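Local coordinates for protein MgGH51 (Meripilus giganteus, PDB 6ZPV) that probably removes alpha-L-arabinofuranosyl units from arabinose-bearing glycans, as a fungal GH51 alpha-L-arabinofuranosidase (EC 3.2.1.55), at residues A[413-418]-A[423-428]; A[467-472]-A[521-526]. All blocks are in the same frame, centred on the assembly; numbering follows the deposited sequence.

Contact 1 (A[413-418]-A[423-428])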
ATOM      1  N   PHE A 413       2.429 -26.958  -6.447  1.00 12.71           N
ATOM      2  CA  PHE A 413       2.868 -27.914  -5.424  1.00 13.13           C
ATOM      3  C   PHE A 413       4.141 -27.469  -4.723  1.00 12.60           C
ATOM      4  O   PHE A 413       4.771 -28.285  -4.023  1.00 13.62           O
ATOM      5  CB  PHE A 413       2.968 -29.330  -6.006  1.00 13.76           C
ATOM      6  CG  PHE A 413       1.644 -30.005  -6.245  1.00 13.55           C
ATOM      7  CD1 PHE A 413       0.809 -29.601  -7.248  1.00 14.25           C
ATOM      8  CD2 PHE A 413       1.235 -31.050  -5.423  1.00 14.99           C
ATOM      9  CE1 PHE A 413      -0.403 -30.224  -7.446  1.00 14.28           C
ATOM     10  CE2 PHE A 413       0.006 -31.652  -5.631  1.00 15.47           C
ATOM     11  CZ  PHE A 413      -0.838 -31.229  -6.635  1.00 14.84           C
ATOM     12  N   TYR A 414       4.469 -26.187  -4.772  1.00 13.24           N
ATOM     13  CA  TYR A 414       5.690 -25.646  -4.151  1.00 14.57           C
ATOM     14  C   TYR A 414       5.824 -26.132  -2.708  1.00 13.09           C
ATOM     15  O   TYR A 414       6.926 -26.525  -2.278  1.00 14.47           O
ATOM     16  CB  TYR A 414       5.682 -24.119  -4.219  1.00 14.18           C
ATOM     17  CG  TYR A 414       6.942 -23.483  -3.699  1.00 14.69           C
ATOM     18  CD1 TYR A 414       8.023 -23.250  -4.536  1.00 16.64           C
ATOM     19  CD2 TYR A 414       7.081 -23.089  -2.405  1.00 14.78           C
ATOM     20  CE1 TYR A 414       9.192 -22.656  -4.062  1.00 18.90           C
ATOM     21  CE2 TYR A 414       8.238 -22.469  -1.946  1.00 15.64           C
ATOM     22  CZ  TYR A 414       9.298 -22.296  -2.746  1.00 16.76           C
ATOM     23  OH  TYR A 414      10.444 -21.650  -2.249  1.00 19.22           O
ATOM     24  N   TYR A 415       4.763 -26.044  -1.916  1.00 12.73           N
ATOM     25  CA  TYR A 415       4.824 -26.327  -0.465  1.00 12.89           C
ATOM     26  C   TYR A 415       4.485 -27.770  -0.090  1.00 13.62           C
ATOM     27  O   TYR A 415       4.689 -28.159   1.080  1.00 14.13           O
ATOM     28  CB  TYR A 415       3.984 -25.347   0.342  1.00 13.00           C
ATOM     29  CG  TYR A 415       4.582 -23.961   0.449  1.00 12.22           C
ATOM     30  CD1 TYR A 415       5.651 -23.732   1.304  1.00 13.36           C
ATOM     31  CD2 TYR A 415       4.115 -22.902  -0.290  1.00 12.80           C
ATOM     32  CE1 TYR A 415       6.250 -22.480   1.384  1.00 12.99           C
ATOM     33  CE2 TYR A 415       4.683 -21.658  -0.203  1.00 13.20           C
ATOM     34  CZ  TYR A 415       5.728 -21.415   0.659  1.00 12.63           C
ATOM     35  OH  TYR A 415       6.373 -20.214   0.819  1.00 13.81           O
ATOM     36  N   ASP A 416       3.999 -28.583  -1.030  1.00 13.39           N
ATOM     37  CA  ASP A 416       3.519 -29.932  -0.642  1.00 14.14           C
ATOM     38  C   ASP A 416       4.636 -30.791  -0.046  1.00 15.30           C
ATOM     39  O   ASP A 416       4.304 -31.622   0.826  1.00 17.00           O
ATOM     40  CB  ASP A 416       2.869 -30.633  -1.811  1.00 14.35           C
ATOM     41  CG  ASP A 416       1.541 -30.006  -2.138  1.00 13.49           C
ATOM     42  OD1 ASP A 416       1.505 -28.866  -2.691  1.00 13.48           O
ATOM     43  OD2 ASP A 416       0.471 -30.620  -1.849  1.00 15.20           O
ATOM     44  N   GLY A 417       5.848 -30.694  -0.571  1.00 15.62           N
ATOM     45  CA  GLY A 417       6.941 -31.522  -0.095  1.00 16.87           C
ATOM     46  C   GLY A 417       7.705 -30.925   1.062  1.00 18.14           C
ATOM     47  O   GLY A 417       8.703 -31.570   1.495  1.00 19.06           O
ATOM     48  N   PHE A 418       7.323 -29.745   1.565  1.00 15.02           N
ATOM     49  CA  PHE A 418       8.036 -29.170   2.701  1.00 15.44           C
ATOM     50  C   PHE A 418       7.809 -30.008   3.931  1.00 15.62           C
ATOM     51  O   PHE A 418       6.733 -30.624   4.138  1.00 16.69           O
ATOM     52  CB  PHE A 418       7.564 -27.746   3.024  1.00 15.14           C
ATOM     53  CG  PHE A 418       8.221 -26.618   2.238  1.00 15.02           C
ATOM     54  CD1 PHE A 418       8.393 -26.655   0.857  1.00 16.90           C
ATOM     55  CD2 PHE A 418       8.643 -25.482   2.913  1.00 15.90           C
ATOM     56  CE1 PHE A 418       9.029 -25.635   0.184  1.00 18.37           C
ATOM     57  CE2 PHE A 418       9.254 -24.447   2.226  1.00 16.44           C
ATOM     58  CZ  PHE A 418       9.457 -24.530   0.868  1.00 16.55           C
ATOM     59  N   THR A 423       7.829 -24.823  11.433  1.00 16.76           N
ATOM     60  CA  THR A 423       8.095 -23.584  10.719  1.00 16.32           C
ATOM     61  C   THR A 423       6.861 -23.190   9.916  1.00 15.37           C
ATOM     62  O   THR A 423       6.245 -24.046   9.303  1.00 18.03           O
ATOM     63  CB  THR A 423       9.273 -23.739   9.745  1.00 17.64           C
ATOM     64  OG1 THR A 423      10.312 -24.484  10.337  1.00 18.74           O
ATOM     65  CG2 THR A 423       9.752 -22.387   9.280  1.00 17.50           C
ATOM     66  N   THR A 424       6.509 -21.921   9.911  1.00 13.88           N
ATOM     67  CA  THR A 424       5.475 -21.433   9.025  1.00 13.59           C
ATOM     68  C   THR A 424       6.086 -20.468   8.004  1.00 12.67           C
ATOM     69  O   THR A 424       7.128 -19.868   8.226  1.00 13.68           O
ATOM     70  CB  THR A 424       4.319 -20.817   9.811  1.00 15.72           C
ATOM     71  OG1 THR A 424       4.792 -19.702  10.555  1.00 15.50           O
ATOM     72  CG2 THR A 424       3.607 -21.787  10.694  1.00 17.59           C
ATOM     73  N   TYR A 425       5.378 -20.308   6.898  1.00 12.04           N
ATOM     74  CA  TYR A 425       5.866 -19.599   5.715  1.00 11.63           C
ATOM     75  C   TYR A 425       4.907 -18.500   5.320  1.00 11.85           C
ATOM     76  O   TYR A 425       3.669 -18.727   5.271  1.00 12.21           O
ATOM     77  CB  TYR A 425       6.150 -20.580   4.586  1.00 12.17           C
ATOM     78  CG  TYR A 425       7.248 -21.557   4.929  1.00 12.75           C
ATOM     79  CD1 TYR A 425       8.581 -21.229   4.748  1.00 12.73           C
ATOM     80  CD2 TYR A 425       7.004 -22.758   5.582  1.00 12.85           C
ATOM     81  CE1 TYR A 425       9.603 -22.071   5.138  1.00 13.81           C
ATOM     82  CE2 TYR A 425       8.017 -23.628   6.003  1.00 13.59           C
ATOM     83  CZ  TYR A 425       9.336 -23.269   5.770  1.00 14.16           C
ATOM     84  OH  TYR A 425      10.375 -24.078   6.131  1.00 15.74           O
ATOM     85  N   PHE A 426       5.465 -17.354   5.033  1.00 11.03           N
ATOM     86  CA  PHE A 426       4.723 -16.159   4.579  1.00 11.21           C
ATOM     87  C   PHE A 426       5.141 -15.923   3.131  1.00 11.11           C
ATOM     88  O   PHE A 426       6.327 -15.694   2.854  1.00 11.50           O
ATOM     89  CB  PHE A 426       5.201 -14.986   5.431  1.00 11.53           C
ATOM     90  CG  PHE A 426       4.711 -13.607   5.074  1.00 10.71           C
ATOM     91  CD1 PHE A 426       3.516 -13.417   4.441  1.00 10.52           C
ATOM     92  CD2 PHE A 426       5.453 -12.482   5.442  1.00 11.58           C
ATOM     93  CE1 PHE A 426       3.035 -12.138   4.178  1.00 10.72           C
ATOM     94  CE2 PHE A 426       4.981 -11.196   5.200  1.00 11.76           C
ATOM     95  CZ  PHE A 426       3.751 -11.040   4.579  1.00 11.38           C
ATOM     96  N   GLU A 427       4.207 -16.008   2.170  1.00 10.89           N
ATOM     97  CA  GLU A 427       4.500 -15.663   0.782  1.00 10.47           C
ATOM     98  C   GLU A 427       4.290 -14.149   0.659  1.00 10.50           C
ATOM     99  O   GLU A 427       3.219 -13.695   0.203  1.00 10.96           O
ATOM    100  CB  GLU A 427       3.624 -16.465  -0.171  1.00 10.49           C
ATOM    101  CG  GLU A 427       4.184 -16.482  -1.579  1.00 11.22           C
ATOM    102  CD  GLU A 427       5.230 -17.536  -1.866  1.00 11.85           C
ATOM    103  OE1 GLU A 427       5.508 -18.394  -1.022  1.00 13.31           O
ATOM    104  OE2 GLU A 427       5.796 -17.506  -3.027  1.00 13.98           O
ATOM    105  N   GLY A 428       5.275 -13.377   1.152  1.00 10.50           N
ATOM    106  CA  GLY A 428       5.052 -11.954   1.379  1.00 10.88           C
ATOM    107  C   GLY A 428       5.043 -11.089   0.157  1.00 10.53           C
ATOM    108  O   GLY A 428       4.607  -9.930   0.216  1.00 10.86           O
TER

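Contact 2 (A[467-472]-A[521-526])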
ATOM      1  N   LEU A 467      -1.200 -22.750  -1.990  1.00 10.95           N
ATOM      2  CA  LEU A 467      -1.024 -22.047  -0.705  1.00 11.52           C
ATOM      3  C   LEU A 467      -2.114 -22.489   0.280  1.00 11.32           C
ATOM      4  O   LEU A 467      -1.837 -22.728   1.474  1.00 12.54           O
ATOM      5  CB  LEU A 467      -1.025 -20.542  -0.919  1.00 11.45           C
ATOM      6  CG  LEU A 467       0.062 -19.971  -1.819  1.00 12.27           C
ATOM      7  CD1 LEU A 467      -0.100 -18.469  -1.932  1.00 13.02           C
ATOM      8  CD2 LEU A 467       1.454 -20.287  -1.318  1.00 13.26           C
ATOM      9  N   GLU A 468      -3.338 -22.574  -0.208  1.00 11.04           N
ATOM     10  CA  GLU A 468      -4.461 -22.915   0.662  1.00 11.84           C
ATOM     11  C   GLU A 468      -4.406 -24.374   1.087  1.00 11.34           C
ATOM     12  O   GLU A 468      -4.603 -24.711   2.278  1.00 11.92           O
ATOM     13  CB  GLU A 468      -5.796 -22.536  -0.019  1.00 11.75           C
ATOM     14  CG  GLU A 468      -6.995 -22.632   0.862  1.00 12.31           C
ATOM     15  CD  GLU A 468      -8.235 -22.019   0.225  1.00 11.65           C
ATOM     16  OE1 GLU A 468      -8.922 -22.731  -0.509  1.00 11.99           O
ATOM     17  OE2 GLU A 468      -8.482 -20.798   0.485  1.00 12.43           O
ATOM     18  N   ARG A 469      -4.116 -25.293   0.153  1.00 11.45           N
ATOM     19  CA  ARG A 469      -3.955 -26.719   0.543  1.00 11.61           C
ATOM     20  C   ARG A 469      -2.875 -26.884   1.620  1.00 12.25           C
ATOM     21  O   ARG A 469      -3.002 -27.685   2.536  1.00 12.51           O
ATOM     22  CB  ARG A 469      -3.603 -27.528  -0.711  1.00 12.03           C
ATOM     23  CG  ARG A 469      -3.307 -28.995  -0.389  1.00 12.83           C
ATOM     24  CD  ARG A 469      -3.178 -29.903  -1.623  1.00 12.91           C
ATOM     25  NE  ARG A 469      -2.062 -29.489  -2.483  1.00 13.13           N
ATOM     26  CZ  ARG A 469      -2.165 -28.771  -3.611  1.00 12.66           C
ATOM     27  NH1 ARG A 469      -3.330 -28.435  -4.135  1.00 12.89           N
ATOM     28  NH2 ARG A 469      -1.037 -28.383  -4.224  1.00 13.01           N
ATOM     29  N   ASN A 470      -1.763 -26.132   1.444  1.00 11.89           N
ATOM     30  CA  ASN A 470      -0.592 -26.186   2.361  1.00 11.62           C
ATOM     31  C   ASN A 470      -0.689 -25.166   3.488  1.00 11.76           C
ATOM     32  O   ASN A 470       0.364 -24.850   4.081  1.00 12.55           O
ATOM     33  CB  ASN A 470       0.672 -26.054   1.566  1.00 12.46           C
ATOM     34  CG  ASN A 470       0.911 -27.207   0.617  1.00 11.84           C
ATOM     35  OD1 ASN A 470       1.165 -28.319   1.105  1.00 13.54           O
ATOM     36  ND2 ASN A 470       0.802 -26.964  -0.683  1.00 13.31           N
ATOM     37  N   SER A 471      -1.897 -24.712   3.825  1.00 11.39           N
ATOM     38  CA  SER A 471      -2.071 -23.657   4.865  1.00 11.60           C
ATOM     39  C   SER A 471      -1.919 -24.184   6.289  1.00 12.61           C
ATOM     40  O   SER A 471      -2.025 -23.385   7.228  1.00 13.88           O
ATOM     41  CB  SER A 471      -3.317 -22.870   4.635  1.00 12.52           C
ATOM     42  OG  SER A 471      -4.499 -23.657   4.722  1.00 13.90           O
ATOM     43  N   ASP A 472      -1.591 -25.465   6.454  1.00 12.89           N
ATOM     44  CA  ASP A 472      -1.064 -25.936   7.733  1.00 13.70           C
ATOM     45  C   ASP A 472       0.276 -25.295   8.016  1.00 14.02           C
ATOM     46  O   ASP A 472       0.596 -25.067   9.199  1.00 17.18           O
ATOM     47  CB  ASP A 472      -1.015 -27.462   7.785  1.00 14.67           C
ATOM     48  CG  ASP A 472      -0.159 -28.135   6.728  1.00 15.17           C
ATOM     49  OD1 ASP A 472      -0.207 -27.675   5.561  1.00 14.99           O
ATOM     50  OD2 ASP A 472       0.478 -29.136   7.078  1.00 17.63           O
ATOM     51  N   ASP A 521     -12.587 -21.786   7.568  1.00 12.26           N
ATOM     52  CA  ASP A 521     -11.625 -22.086   8.629  1.00 12.70           C
ATOM     53  C   ASP A 521     -11.239 -23.551   8.673  1.00 12.15           C
ATOM     54  O   ASP A 521     -10.319 -23.900   9.415  1.00 12.87           O
ATOM     55  CB  ASP A 521     -12.107 -21.546   9.991  1.00 13.15           C
ATOM     56  CG  ASP A 521     -13.411 -22.128  10.465  1.00 13.49           C
ATOM     57  OD1 ASP A 521     -13.985 -22.965   9.750  1.00 14.70           O
ATOM     58  OD2 ASP A 521     -13.820 -21.808  11.602  1.00 17.26           O
ATOM     59  N   GLN A 522     -11.874 -24.394   7.854  1.00 12.53           N
ATOM     60  CA  GLN A 522     -11.515 -25.817   7.761  1.00 12.27           C
ATOM     61  C   GLN A 522     -11.035 -26.107   6.333  1.00 11.79           C
ATOM     62  O   GLN A 522     -11.715 -25.709   5.354  1.00 12.77           O
ATOM     63  CB  GLN A 522     -12.730 -26.715   8.041  1.00 12.53           C
ATOM     64  CG  GLN A 522     -13.462 -26.426   9.353  1.00 12.44           C
ATOM     65  CD  GLN A 522     -14.630 -27.347   9.542  1.00 13.15           C
ATOM     66  OE1 GLN A 522     -15.351 -27.695   8.586  1.00 15.04           O
ATOM     67  NE2 GLN A 522     -14.847 -27.811  10.796  1.00 14.16           N
ATOM     68  N   TYR A 523      -9.927 -26.837   6.176  1.00 11.38           N
ATOM     69  CA  TYR A 523      -9.477 -27.320   4.864  1.00 11.79           C
ATOM     70  C   TYR A 523     -10.036 -28.720   4.641  1.00 11.61           C
ATOM     71  O   TYR A 523      -9.778 -29.600   5.460  1.00 12.82           O
ATOM     72  CB  TYR A 523      -7.951 -27.325   4.711  1.00 11.93           C
ATOM     73  CG  TYR A 523      -7.537 -27.794   3.340  1.00 11.62           C
ATOM     74  CD1 TYR A 523      -7.686 -26.971   2.230  1.00 11.75           C
ATOM     75  CD2 TYR A 523      -7.085 -29.088   3.153  1.00 12.06           C
ATOM     76  CE1 TYR A 523      -7.423 -27.431   0.955  1.00 12.22           C
ATOM     77  CE2 TYR A 523      -6.792 -29.538   1.893  1.00 12.13           C
ATOM     78  CZ  TYR A 523      -6.996 -28.731   0.781  1.00 12.00           C
ATOM     79  OH  TYR A 523      -6.755 -29.186  -0.497  1.00 12.33           O
ATOM     80  N   LEU A 524     -10.745 -28.900   3.538  1.00 11.89           N
ATOM     81  CA  LEU A 524     -11.335 -30.215   3.181  1.00 12.00           C
ATOM     82  C   LEU A 524     -10.474 -30.851   2.085  1.00 12.14           C
ATOM     83  O   LEU A 524     -10.456 -30.386   0.947  1.00 12.90           O
ATOM     84  CB  LEU A 524     -12.773 -30.044   2.680  1.00 12.81           C
ATOM     85  CG  LEU A 524     -13.770 -29.557   3.679  1.00 13.42           C
ATOM     86  CD1 LEU A 524     -15.116 -29.406   3.039  1.00 15.29           C
ATOM     87  CD2 LEU A 524     -13.930 -30.535   4.871  1.00 20.79           C
ATOM     88  N   PRO A 525      -9.734 -31.937   2.413  1.00 12.23           N
ATOM     89  CA  PRO A 525      -8.942 -32.582   1.371  1.00 13.14           C
ATOM     90  C   PRO A 525      -9.842 -33.057   0.215  1.00 12.67           C
ATOM     91  O   PRO A 525     -11.026 -33.408   0.426  1.00 13.58           O
ATOM     92  CB  PRO A 525      -8.263 -33.785   2.059  1.00 16.46           C
ATOM     93  CG  PRO A 525      -8.400 -33.508   3.525  1.00 18.98           C
ATOM     94  CD  PRO A 525      -9.599 -32.592   3.727  1.00 13.41           C
ATOM     95  N   SER A 526      -9.247 -33.106  -0.957  1.00 12.43           N
ATOM     96  CA  SER A 526      -9.943 -33.554  -2.171  1.00 12.48           C
ATOM     97  C   SER A 526      -8.940 -34.271  -3.041  1.00 12.57           C
ATOM     98  O   SER A 526      -7.707 -34.181  -2.842  1.00 13.48           O
ATOM     99  CB  SER A 526     -10.618 -32.398  -2.880  1.00 12.59           C
ATOM    100  OG  SER A 526      -9.661 -31.431  -3.326  1.00 13.58           O
TER
HETATM  101  O   HOH W   1      -6.165 -28.672  -3.228  1.00 12.25           O

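Contact 1 (A[413-418]-A[423-428])
Tyr425 and Glu427, on one side of strand 424-428, receive Phe418 and Tyr415 from the loop 413-418. Just ahead of the strand, Thr423 touches a bound N-acetylglucosamine; on the strand itself, Tyr425 takes the aromatic part of the contact. Phe418 points the CD2-CE2 edge of its ring at one face of Tyr425 in an edge-to-face pair, with centroids 5.0 Å apart and planes at 87°. Phe418 CD2 lies 3.7 Å from Tyr425 CE2. The Tyr425 hydroxyl is hydrogen-bonded to Trp386 NE1, a residue that, like Thr423, lines the pocket of the bound glycan. Nearer the backbone, Tyr415 CE1 packs 3.7 Å from Tyr425 CB, its ring slanted against that of Tyr425, so that Tyr415, Phe418 and Tyr425 form an aromatic cluster. Within the loop, Tyr415 CD1 sits over the centre of a face of Phe418, an arrangement consistent with the type I turn that spans these residues, in which Phe418 N bonds to Tyr415 O at 3.1 Å. Phe426 faces the other way, to Phe224. Glu427 then turns back to the loop: its CG is anti to the backbone N and the chain bends at chi2 (85°), bringing OE1 to Tyr415. The Tyr415 hydroxyl donates to Glu427 OE1 at 2.7 Å, meeting the oxygen nearly along its C-O axis, with ring and carboxylate planes almost perpendicular. This bond fixes the tip of a buried tyrosine. The strand is the seventh of the parallel barrel, flanked by strands 396-403 and 474-479, while helix 454-469 covers Tyr415 through Leu467 and Glu427 through Phe463.

Contact 2 (A[467-472]-A[521-526])
Arg469 and Tyr523 bring the C-terminal end of a barrel helix, 454-469, against strand 522-523 of the antiparallel beta-sandwich domain, and a CH-pi contact joins the two. With CG anti to the backbone N (chi1 -179°), the Tyr523 ring extends from the strand toward the helix. The CA of Arg469 stands over this ring, 3.9 Å from its centroid and 28° off the normal. From its CA, the arginine side chain runs beside the ring, pointing the same way. Its CB lies 3.6 Å from Tyr523 OH, CG is the arginine carbon nearest that oxygen, at 3.5 Å, and CD is still close to it. About the CG-CD bond the chain bends (chi3 62°) and leads the guanidinium away from the strand, where NE forms a salt bridge with Asp416 OD2. NH1 donates to a water lying in the guanidinium plane, 3.0 Å away, and the same water is hydrogen-bonded to Tyr523 OH at 2.8 Å. With a phenylalanine in place of Tyr523 the ring could still lie under Arg469 CA, but the water would probably lose a mooring point and the arginine tip its link to the strand. One residue earlier, the Glu468 carboxylate, by contrast, turns to the sandwich, with a hydrogen bond to Ser538 and a salt bridge to Lys551. The backbone oxygen of Glu468 lies near Tyr523 CD1 and is gripped twice as the helix ends, by Ser471 N at 3.1 Å and, in the carbonyl plane on a lone pair, by Ser471 OG at 2.7 Å.

How the contacts relate
Both contacts are buried, and both involve helix 454-469: it packs against contact 1 and supplies one half of contact 2. Contact 1 stays within the barrel domain, joining a strand to the loop just before it through aromatic rings and one direct hydrogen bond. Contact 2 links barrel to beta-sandwich across 48 intervening residues, over a smaller area, with an aliphatic-aromatic contact and a bridging water. They meet where the loop passes the helix end: Asp416 OD2 is 2.8 Å from Arg469 NE in their salt bridge, and Asp416 OD1 is 2.9 Å from Asn470 ND2, a probable hydrogen bond. Asp416 thus ties the loop of contact 1 to two consecutive residues of contact 2.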